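PDB 6BQ3: thermospermine synthase from Medicago truncatula, which probably makes thermospermine by transferring an aminopropyl group from decarboxylated S-adenosylmethionine to spermidine, releasing S-methyl-5'-thioadenosine. Local coordinates for residues F85-C90 with A249-Y254; N104-G109 with K127-D132; I161-A166 with C191-T196. One frame throughout, in Å; residues are numbered along the deposited sequence.

All three contacts touch the bound aminopropyl-thioadenosine, each at a different part of it. Contact 1 and contact 2 are buried; contact 3 is only partly buried. Contact 2 is the one joined by backbone hydrogen bonds: two parallel strands in the seven-stranded Rossmann-like sheet, ending in an aspartate that holds the ribose. Contact 1 sets helix 84-98 against strand 243-251, an outermost strand of that same sheet within the chain, with apolar side chains and two tyrosines at the amino end of the ligand. Contact 3 joins a helix start to a loop beside the adenine, through leucine and lysine side chains. Contacts 2 and 3 touch, Cys-131 and Met-108 packing on Ala-164; contact 1 lies apart.

Contact 1: F85-C90 with A249-Y254; sequences FIYHEC and AHIPSY. With DSH (5'-S-(3-aminopropyl)-5'-thioadenosine), chain C.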
# COMPACT_ATOMS: atom_id res chain seq x y z
N PHE A 85 -25.45 7.74 -8.13
CA PHE A 85 -26.79 8.24 -7.99
C PHE A 85 -26.84 9.47 -7.07
O PHE A 85 -27.60 10.40 -7.33
CB PHE A 85 -27.77 7.15 -7.58
CG PHE A 85 -27.76 6.79 -6.08
CD1 PHE A 85 -26.87 5.89 -5.57
CD2 PHE A 85 -28.71 7.33 -5.23
CE1 PHE A 85 -26.92 5.52 -4.23
CE2 PHE A 85 -28.76 6.97 -3.89
CZ PHE A 85 -27.86 6.08 -3.38
N ILE A 86 -26.00 9.50 -6.04
CA ILE A 86 -26.03 10.62 -5.11
C ILE A 86 -25.51 11.87 -5.82
O ILE A 86 -26.11 12.94 -5.75
CB ILE A 86 -25.12 10.33 -3.88
CG1 ILE A 86 -25.54 8.99 -3.19
CG2 ILE A 86 -25.13 11.55 -2.93
CD1 ILE A 86 -24.55 8.56 -2.11
N TYR A 87 -24.35 11.74 -6.44
CA TYR A 87 -23.79 12.83 -7.20
C TYR A 87 -24.78 13.38 -8.23
O TYR A 87 -24.96 14.60 -8.34
CB TYR A 87 -22.47 12.39 -7.86
CG TYR A 87 -21.86 13.43 -8.77
CD1 TYR A 87 -20.96 14.38 -8.27
CD2 TYR A 87 -22.20 13.51 -10.11
CE1 TYR A 87 -20.41 15.37 -9.09
CE2 TYR A 87 -21.69 14.52 -10.94
CZ TYR A 87 -20.76 15.42 -10.42
OH TYR A 87 -20.19 16.38 -11.23
N HIS A 88 -25.41 12.48 -8.99
CA HIS A 88 -26.23 12.88 -10.12
C HIS A 88 -27.61 13.38 -9.73
O HIS A 88 -28.11 14.35 -10.32
CB HIS A 88 -26.22 11.78 -11.18
CG HIS A 88 -24.86 11.57 -11.78
ND1 HIS A 88 -24.04 10.50 -11.47
CD2 HIS A 88 -24.17 12.35 -12.64
CE1 HIS A 88 -22.90 10.64 -12.13
NE2 HIS A 88 -22.96 11.75 -12.85
N GLU A 89 -28.21 12.82 -8.69
CA GLU A 89 -29.43 13.41 -8.12
C GLU A 89 -29.19 14.83 -7.60
O GLU A 89 -30.01 15.70 -7.79
CB GLU A 89 -30.03 12.55 -7.03
CG GLU A 89 -30.61 11.28 -7.63
CD GLU A 89 -31.43 10.48 -6.67
OE1 GLU A 89 -31.69 10.99 -5.57
OE2 GLU A 89 -31.85 9.33 -7.02
N CYS A 90 -28.09 14.99 -6.88
CA CYS A 90 -27.77 16.27 -6.25
C CYS A 90 -27.44 17.31 -7.30
O CYS A 90 -27.79 18.46 -7.15
CB CYS A 90 -26.58 16.07 -5.30
SG CYS A 90 -27.09 15.33 -3.72
N ALA A 249 -22.92 17.14 -0.21
CA ALA A 249 -23.30 15.81 0.29
C ALA A 249 -22.13 14.87 0.15
O ALA A 249 -21.28 15.05 -0.75
CB ALA A 249 -24.51 15.28 -0.46
N HIS A 250 -22.03 13.93 1.09
CA HIS A 250 -20.99 12.90 1.08
C HIS A 250 -21.09 11.98 -0.16
O HIS A 250 -22.15 11.46 -0.47
CB HIS A 250 -21.09 12.04 2.35
CG HIS A 250 -19.93 11.10 2.53
ND1 HIS A 250 -20.10 9.75 2.68
CD2 HIS A 250 -18.59 11.32 2.56
CE1 HIS A 250 -18.91 9.18 2.82
NE2 HIS A 250 -17.98 10.10 2.74
N ILE A 251 -19.97 11.79 -0.87
CA ILE A 251 -19.89 10.76 -1.87
C ILE A 251 -18.75 9.80 -1.47
O ILE A 251 -17.57 10.15 -1.63
CB ILE A 251 -19.78 11.35 -3.27
CG1 ILE A 251 -21.03 12.24 -3.58
CG2 ILE A 251 -19.73 10.22 -4.28
CD1 ILE A 251 -20.77 13.18 -4.69
N PRO A 252 -19.10 8.60 -0.97
CA PRO A 252 -18.07 7.68 -0.44
C PRO A 252 -16.96 7.41 -1.44
O PRO A 252 -15.80 7.52 -1.07
CB PRO A 252 -18.85 6.42 -0.09
CG PRO A 252 -20.23 6.91 0.19
CD PRO A 252 -20.46 8.09 -0.74
N SER A 253 -17.28 7.20 -2.72
CA SER A 253 -16.27 6.91 -3.75
C SER A 253 -15.32 8.08 -4.08
O SER A 253 -14.27 7.85 -4.66
CB SER A 253 -16.90 6.38 -5.04
OG SER A 253 -17.66 7.35 -5.71
N TYR A 254 -15.72 9.29 -3.72
CA TYR A 254 -14.92 10.49 -3.87
C TYR A 254 -14.11 10.75 -2.61
O TYR A 254 -13.32 11.68 -2.62
CB TYR A 254 -15.79 11.71 -4.17
CG TYR A 254 -16.35 11.84 -5.57
CD1 TYR A 254 -16.30 10.80 -6.51
CD2 TYR A 254 -16.96 13.03 -5.96
CE1 TYR A 254 -16.84 10.96 -7.78
CE2 TYR A 254 -17.48 13.20 -7.23
CZ TYR A 254 -17.42 12.18 -8.14
OH TYR A 254 -17.96 12.36 -9.41
N DSH C . -17.22 15.28 -11.04
N1 DSH C . -16.10 20.84 -22.59
C2 DSH C . -17.05 19.77 -22.54
N3 DSH C . -16.73 18.58 -21.75
C4 DSH C . -15.42 18.51 -21.00
C5 DSH C . -14.53 19.53 -21.05
C6 DSH C . -14.86 20.78 -21.89
N6 DSH C . -13.95 21.90 -21.99
N7 DSH C . -13.47 19.20 -20.31
C8 DSH C . -13.70 17.97 -19.79
N9 DSH C . -14.91 17.53 -20.22
CA DSH C . -17.58 14.55 -12.26
CB DSH C . -16.87 15.19 -13.47
SD DSH C . -15.33 14.10 -15.56
CG DSH C . -16.93 14.24 -14.70
C1' DSH C . -15.56 16.39 -19.93
C2' DSH C . -14.69 15.07 -19.80
O2' DSH C . -14.43 14.45 -21.15
C3' DSH C . -15.38 14.33 -19.02
O3' DSH C . -16.48 13.58 -19.65
C4' DSH C . -16.07 15.37 -17.94
O4' DSH C . -16.22 16.51 -18.57
C5' DSH C . -15.19 15.53 -16.71
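The aminopropyl end of the active site is lined here by two tyrosines, where helix 84-98 packs on strand 243-251 of the Rossmann-like sheet and the 3-10 turn after it. Tyr-87 and Tyr-254 meet obliquely, their ring planes at 57°. The OH of Tyr-254 sits over one face of the Tyr-87 ring, toward its rim, and is 3.8 Å from CD1 of Tyr-87. At the edge of the same ring, in its plane, lies Ile-251 CD1, which is also 3.7 Å from CB of Tyr-87. CG of Tyr-87 lies opposite the backbone N (chi1 176°), which carries the hydroxyl to the ligand. Farther from the ligand the contact is apolar. Ile-86 CG2 rests 4.2 Å from Ile-251 CG1, and Cys-90 SG meets Ala-249 CB. Ile-223 of the second subunit packs on Ile-86 and Pro-252. Both tyrosine hydroxyls have other partners: Tyr-87 OH bonds to Asp-181, the predicted proton acceptor, and Tyr-254 OH to the carbonyl of Gln-78. The ligand amine N adds a weak hydrogen bond to each, 3.2 Å to Tyr-87 OH and 3.4 Å to Tyr-254 OH.

Contact 2: N104-G109 with K127-D132; sequences NVFIMG and KVVMCD. With DSH (5'-S-(3-aminopropyl)-5'-thioadenosine), chain C.
Strands 104-107 and 127-132 run parallel, 9° apart, joined by a ladder of five backbone hydrogen bonds from Val-105 N to Lys-127 O through to Gly-109 N to Cys-131 O. With helix 114-120 they form a beta-alpha-beta unit of the Rossmann-like fold. The bond from Ile-107 N to Val-129 O is short and nearly straight, 2.8 Å and 167°. On one face Phe-106 reaches across to the neighbouring strand. Its CG stands opposite the backbone N (chi1 -171°), and CZ of Phe-106 lies 3.4 Å from Cys-131 CB. Phe-106 CE2 lies 3.6 Å from Val-129 CG1. The Cys-131 sulfur stands obliquely beside the ring, 5.1 Å from its centroid. Glu-167 and Leu-168 of helix 164-170 touch the same phenylalanine. Replacing this ring by the methyl of an alanine is likely to leave a gap before that helix and take the cover from Cys-131 CB. On the other face, Ile-107 CD1 meets Val-128 CG1 at 3.7 Å, with helix 114-120 packed over both. At the strand ends Gly-109 and Asp-132 meet the ribose. Gly-109 has backbone angles that call for glycine, and a side chain there would run into the ligand. Held by the backbone N of Gly-111 and Asp-134, Asp-132 takes both ribose hydroxyls: O2' gives to OD1 at 2.7 Å, and O3' to OD2 at 2.5 Å.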
# COMPACT_ATOMS: atom_id res chain seq x y z
N ASN A 104 -35.60 22.83 -21.80
CA ASN A 104 -34.36 22.51 -22.47
C ASN A 104 -33.19 22.77 -21.54
O ASN A 104 -33.24 23.68 -20.71
CB ASN A 104 -34.21 23.19 -23.83
CG ASN A 104 -34.16 24.72 -23.78
OD1 ASN A 104 -34.50 25.36 -22.75
ND2 ASN A 104 -33.76 25.32 -24.91
N VAL A 105 -32.16 21.93 -21.67
CA VAL A 105 -31.00 21.94 -20.76
C VAL A 105 -29.74 21.63 -21.54
O VAL A 105 -29.75 20.77 -22.41
CB VAL A 105 -31.15 20.92 -19.62
CG1 VAL A 105 -29.92 20.92 -18.72
CG2 VAL A 105 -32.41 21.20 -18.82
N PHE A 106 -28.66 22.34 -21.22
CA PHE A 106 -27.35 22.13 -21.83
C PHE A 106 -26.41 21.66 -20.73
O PHE A 106 -26.31 22.31 -19.70
CB PHE A 106 -26.87 23.44 -22.39
CG PHE A 106 -25.64 23.31 -23.23
CD1 PHE A 106 -24.40 23.34 -22.66
CD2 PHE A 106 -25.74 23.22 -24.60
CE1 PHE A 106 -23.26 23.23 -23.44
CE2 PHE A 106 -24.61 23.10 -25.38
CZ PHE A 106 -23.36 23.09 -24.80
N ILE A 107 -25.75 20.54 -20.96
CA ILE A 107 -24.77 19.96 -20.03
C ILE A 107 -23.38 20.26 -20.58
O ILE A 107 -23.08 19.89 -21.71
CB ILE A 107 -24.90 18.42 -19.94
CG1 ILE A 107 -26.36 18.01 -19.69
CG2 ILE A 107 -23.95 17.87 -18.85
CD1 ILE A 107 -26.55 16.50 -19.73
N MET A 108 -22.51 20.82 -19.75
CA MET A 108 -21.10 20.96 -20.06
C MET A 108 -20.39 19.75 -19.49
O MET A 108 -20.32 19.62 -18.27
CB MET A 108 -20.58 22.24 -19.43
CG MET A 108 -21.46 23.46 -19.70
SD MET A 108 -20.63 25.01 -19.28
CE MET A 108 -20.55 24.85 -17.48
N GLY A 109 -19.89 18.87 -20.37
CA GLY A 109 -19.50 17.50 -20.00
C GLY A 109 -20.64 16.49 -20.21
O GLY A 109 -21.32 16.48 -21.25
N LYS A 127 -35.66 18.56 -24.35
CA LYS A 127 -34.38 18.58 -25.04
C LYS A 127 -33.22 18.63 -24.04
O LYS A 127 -33.16 19.49 -23.16
CB LYS A 127 -34.27 19.79 -25.96
CG LYS A 127 -33.25 19.59 -27.08
CD LYS A 127 -32.38 20.83 -27.29
CE LYS A 127 -31.72 20.79 -28.67
NZ LYS A 127 -30.78 21.93 -28.87
N VAL A 128 -32.29 17.70 -24.20
CA VAL A 128 -31.08 17.69 -23.42
C VAL A 128 -29.92 17.65 -24.37
O VAL A 128 -29.83 16.76 -25.15
CB VAL A 128 -31.03 16.49 -22.50
CG1 VAL A 128 -29.76 16.51 -21.62
CG2 VAL A 128 -32.26 16.46 -21.63
N VAL A 129 -29.04 18.64 -24.28
CA VAL A 129 -27.79 18.63 -25.03
C VAL A 129 -26.66 18.18 -24.09
O VAL A 129 -26.38 18.86 -23.11
CB VAL A 129 -27.47 20.01 -25.64
CG1 VAL A 129 -26.15 19.96 -26.41
CG2 VAL A 129 -28.60 20.47 -26.58
N MET A 130 -26.06 17.02 -24.39
CA MET A 130 -24.82 16.57 -23.76
C MET A 130 -23.65 17.03 -24.62
O MET A 130 -23.38 16.50 -25.71
CB MET A 130 -24.83 15.05 -23.65
CG MET A 130 -23.60 14.50 -22.94
SD MET A 130 -23.29 12.82 -23.49
CE MET A 130 -24.68 12.05 -22.66
N CYS A 131 -22.97 18.05 -24.14
CA CYS A 131 -21.82 18.57 -24.85
C CYS A 131 -20.52 18.16 -24.14
O CYS A 131 -20.08 18.84 -23.21
CB CYS A 131 -21.90 20.08 -25.00
SG CYS A 131 -20.56 20.69 -26.06
N ASP A 132 -19.91 17.05 -24.58
CA ASP A 132 -18.63 16.61 -23.99
C ASP A 132 -17.52 16.75 -25.02
O ASP A 132 -17.73 16.52 -26.20
CB ASP A 132 -18.74 15.17 -23.52
CG ASP A 132 -17.69 14.80 -22.49
OD1 ASP A 132 -16.47 14.81 -22.84
OD2 ASP A 132 -18.08 14.50 -21.34
N DSH C . -17.22 15.28 -11.04
N1 DSH C . -16.10 20.84 -22.59
C2 DSH C . -17.05 19.77 -22.54
N3 DSH C . -16.73 18.58 -21.75
C4 DSH C . -15.42 18.51 -21.00
C5 DSH C . -14.53 19.53 -21.05
C6 DSH C . -14.86 20.78 -21.89
N6 DSH C . -13.95 21.90 -21.99
N7 DSH C . -13.47 19.20 -20.31
C8 DSH C . -13.70 17.97 -19.79
N9 DSH C . -14.91 17.53 -20.22
CA DSH C . -17.58 14.55 -12.26
CB DSH C . -16.87 15.19 -13.47
SD DSH C . -15.33 14.10 -15.56
CG DSH C . -16.93 14.24 -14.70
C1' DSH C . -15.56 16.39 -19.93
C2' DSH C . -14.69 15.07 -19.80
O2' DSH C . -14.43 14.45 -21.15
C3' DSH C . -15.38 14.33 -19.02
O3' DSH C . -16.48 13.58 -19.65
C4' DSH C . -16.07 15.37 -17.94
O4' DSH C . -16.22 16.51 -18.57
C5' DSH C . -15.19 15.53 -16.71

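Contact 3: I161-A166 with C191-T196; sequences INDAKA and CYKLYT. With DSH (5'-S-(3-aminopropyl)-5'-thioadenosine), chain C.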
# COMPACT_ATOMS: atom_id res chain seq x y z
N ILE A 161 -20.18 16.50 -29.65
CA ILE A 161 -18.76 16.32 -29.32
C ILE A 161 -18.04 17.63 -29.59
O ILE A 161 -17.69 17.91 -30.73
CB ILE A 161 -18.14 15.12 -30.08
CG1 ILE A 161 -18.94 13.83 -29.79
CG2 ILE A 161 -16.64 14.94 -29.77
CD1 ILE A 161 -19.20 13.52 -28.31
N ASN A 162 -17.85 18.42 -28.53
CA ASN A 162 -17.17 19.72 -28.58
C ASN A 162 -16.74 20.16 -27.17
O ASN A 162 -17.27 19.69 -26.12
CB ASN A 162 -18.11 20.81 -29.15
CG ASN A 162 -17.38 21.97 -29.84
OD1 ASN A 162 -16.16 22.05 -29.88
ND2 ASN A 162 -18.16 22.89 -30.42
N ASP A 163 -15.82 21.12 -27.15
CA ASP A 163 -15.58 21.96 -25.98
C ASP A 163 -16.84 22.79 -25.73
O ASP A 163 -17.26 23.52 -26.58
CB ASP A 163 -14.33 22.85 -26.21
CG ASP A 163 -14.26 24.02 -25.26
OD1 ASP A 163 -14.34 23.81 -24.04
OD2 ASP A 163 -14.21 25.17 -25.75
N ALA A 164 -17.43 22.67 -24.54
CA ALA A 164 -18.70 23.33 -24.22
C ALA A 164 -18.62 24.85 -24.32
O ALA A 164 -19.61 25.48 -24.62
CB ALA A 164 -19.20 22.95 -22.84
N LYS A 165 -17.45 25.42 -24.03
CA LYS A 165 -17.27 26.87 -24.16
C LYS A 165 -17.40 27.30 -25.64
O LYS A 165 -18.09 28.27 -25.94
CB LYS A 165 -15.91 27.29 -23.60
CG LYS A 165 -15.48 28.71 -23.96
CD LYS A 165 -14.37 29.22 -23.02
CE LYS A 165 -13.70 30.50 -23.48
NZ LYS A 165 -14.67 31.51 -24.02
N ALA A 166 -16.75 26.58 -26.55
CA ALA A 166 -16.84 26.92 -27.99
C ALA A 166 -18.26 26.67 -28.50
O ALA A 166 -18.84 27.48 -29.23
CB ALA A 166 -15.81 26.14 -28.82
N CYS A 191 -10.80 22.21 -18.45
CA CYS A 191 -12.01 22.64 -17.70
C CYS A 191 -11.89 24.00 -17.05
O CYS A 191 -12.91 24.64 -16.81
CB CYS A 191 -12.33 21.62 -16.61
SG CYS A 191 -12.50 19.92 -17.19
N TYR A 192 -10.65 24.42 -16.73
CA TYR A 192 -10.43 25.64 -15.94
C TYR A 192 -11.19 26.85 -16.49
O TYR A 192 -11.81 27.57 -15.71
CB TYR A 192 -8.95 26.00 -15.78
CG TYR A 192 -8.74 27.31 -15.01
CD1 TYR A 192 -8.56 27.31 -13.62
CD2 TYR A 192 -8.75 28.56 -15.66
CE1 TYR A 192 -8.38 28.49 -12.91
CE2 TYR A 192 -8.58 29.76 -14.96
CZ TYR A 192 -8.40 29.71 -13.58
OH TYR A 192 -8.21 30.86 -12.85
N LYS A 193 -11.08 27.06 -17.81
CA LYS A 193 -11.73 28.18 -18.56
C LYS A 193 -13.22 28.35 -18.17
O LYS A 193 -13.74 29.47 -18.06
CB LYS A 193 -11.74 27.87 -20.06
CG LYS A 193 -10.40 27.82 -20.79
CD LYS A 193 -10.28 26.64 -21.78
CE LYS A 193 -11.42 26.49 -22.79
NZ LYS A 193 -11.37 27.59 -23.78
N LEU A 194 -13.88 27.20 -17.96
CA LEU A 194 -15.35 27.15 -17.83
C LEU A 194 -15.83 27.42 -16.40
O LEU A 194 -17.02 27.24 -16.09
CB LEU A 194 -15.86 25.78 -18.34
CG LEU A 194 -15.90 25.58 -19.86
CD1 LEU A 194 -14.55 25.72 -20.51
CD2 LEU A 194 -16.49 24.22 -20.20
N TYR A 195 -14.90 27.83 -15.52
CA TYR A 195 -15.28 28.32 -14.20
C TYR A 195 -14.87 29.77 -13.97
O TYR A 195 -15.05 30.27 -12.86
CB TYR A 195 -14.67 27.44 -13.10
CG TYR A 195 -15.07 26.00 -13.06
CD1 TYR A 195 -14.39 25.05 -13.81
CD2 TYR A 195 -16.11 25.55 -12.23
CE1 TYR A 195 -14.74 23.69 -13.75
CE2 TYR A 195 -16.48 24.20 -12.18
CZ TYR A 195 -15.80 23.28 -12.92
OH TYR A 195 -16.12 21.93 -12.85
N THR A 196 -14.34 30.46 -14.98
CA THR A 196 -13.92 31.86 -14.80
C THR A 196 -15.14 32.77 -14.80
O THR A 196 -16.13 32.48 -15.50
CB THR A 196 -12.92 32.32 -15.89
OG1 THR A 196 -13.52 32.21 -17.19
CG2 THR A 196 -11.63 31.50 -15.87
N DSH C . -17.22 15.28 -11.04
N1 DSH C . -16.10 20.84 -22.59
C2 DSH C . -17.05 19.77 -22.54
N3 DSH C . -16.73 18.58 -21.75
C4 DSH C . -15.42 18.51 -21.00
C5 DSH C . -14.53 19.53 -21.05
C6 DSH C . -14.86 20.78 -21.89
N6 DSH C . -13.95 21.90 -21.99
N7 DSH C . -13.47 19.20 -20.31
C8 DSH C . -13.70 17.97 -19.79
N9 DSH C . -14.91 17.53 -20.22
CA DSH C . -17.58 14.55 -12.26
CB DSH C . -16.87 15.19 -13.47
SD DSH C . -15.33 14.10 -15.56
CG DSH C . -16.93 14.24 -14.70
C1' DSH C . -15.56 16.39 -19.93
C2' DSH C . -14.69 15.07 -19.80
O2' DSH C . -14.43 14.45 -21.15
C3' DSH C . -15.38 14.33 -19.02
O3' DSH C . -16.48 13.58 -19.65
C4' DSH C . -16.07 15.37 -17.94
O4' DSH C . -16.22 16.51 -18.57
C5' DSH C . -15.19 15.53 -16.71
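The adenine pocket of this Rossmann-like domain is built here from the start of helix 164-170 and the 3-10 turn 192-195 before helix 197-204; Leu-194 of this turn reaches Ala-164 and Lys-165. Two hydrogen bonds read the base. Asp-163 OD1 accepts from the ligand N6 at 2.8 Å, and Ala-164 N gives to the ligand N1 at 3.0 Å and 174°, almost straight. CG of Asp-163 stands opposite the backbone N (chi1 163°), which turns OD1 to the adenine. Cys-191 SG comes close to N7. Leu-194 fills the angle between helix and base: its CD2 lies 4.0 Å from Ala-164 CB and near N6, while its CD1 rests 3.7 Å from Lys-165 CB. Asp-163 is also the N-cap of the helix. Its OD2 accepts from Ala-166 N, which approaches from above the carboxylate plane. The two lysine chains cross at about a right angle, and Lys-193 NZ lies 3.5 Å from CD of Lys-165. Lys-165 NZ itself forms a salt bridge with Glu-169. Lys-193 NZ stands 4.2 Å from Asp-163 OD2, beyond a salt bridge. Thr-196, the N-cap of helix 197-204, closes the turn on itself: its OG1 gives to Lys-193 O at 2.9 Å.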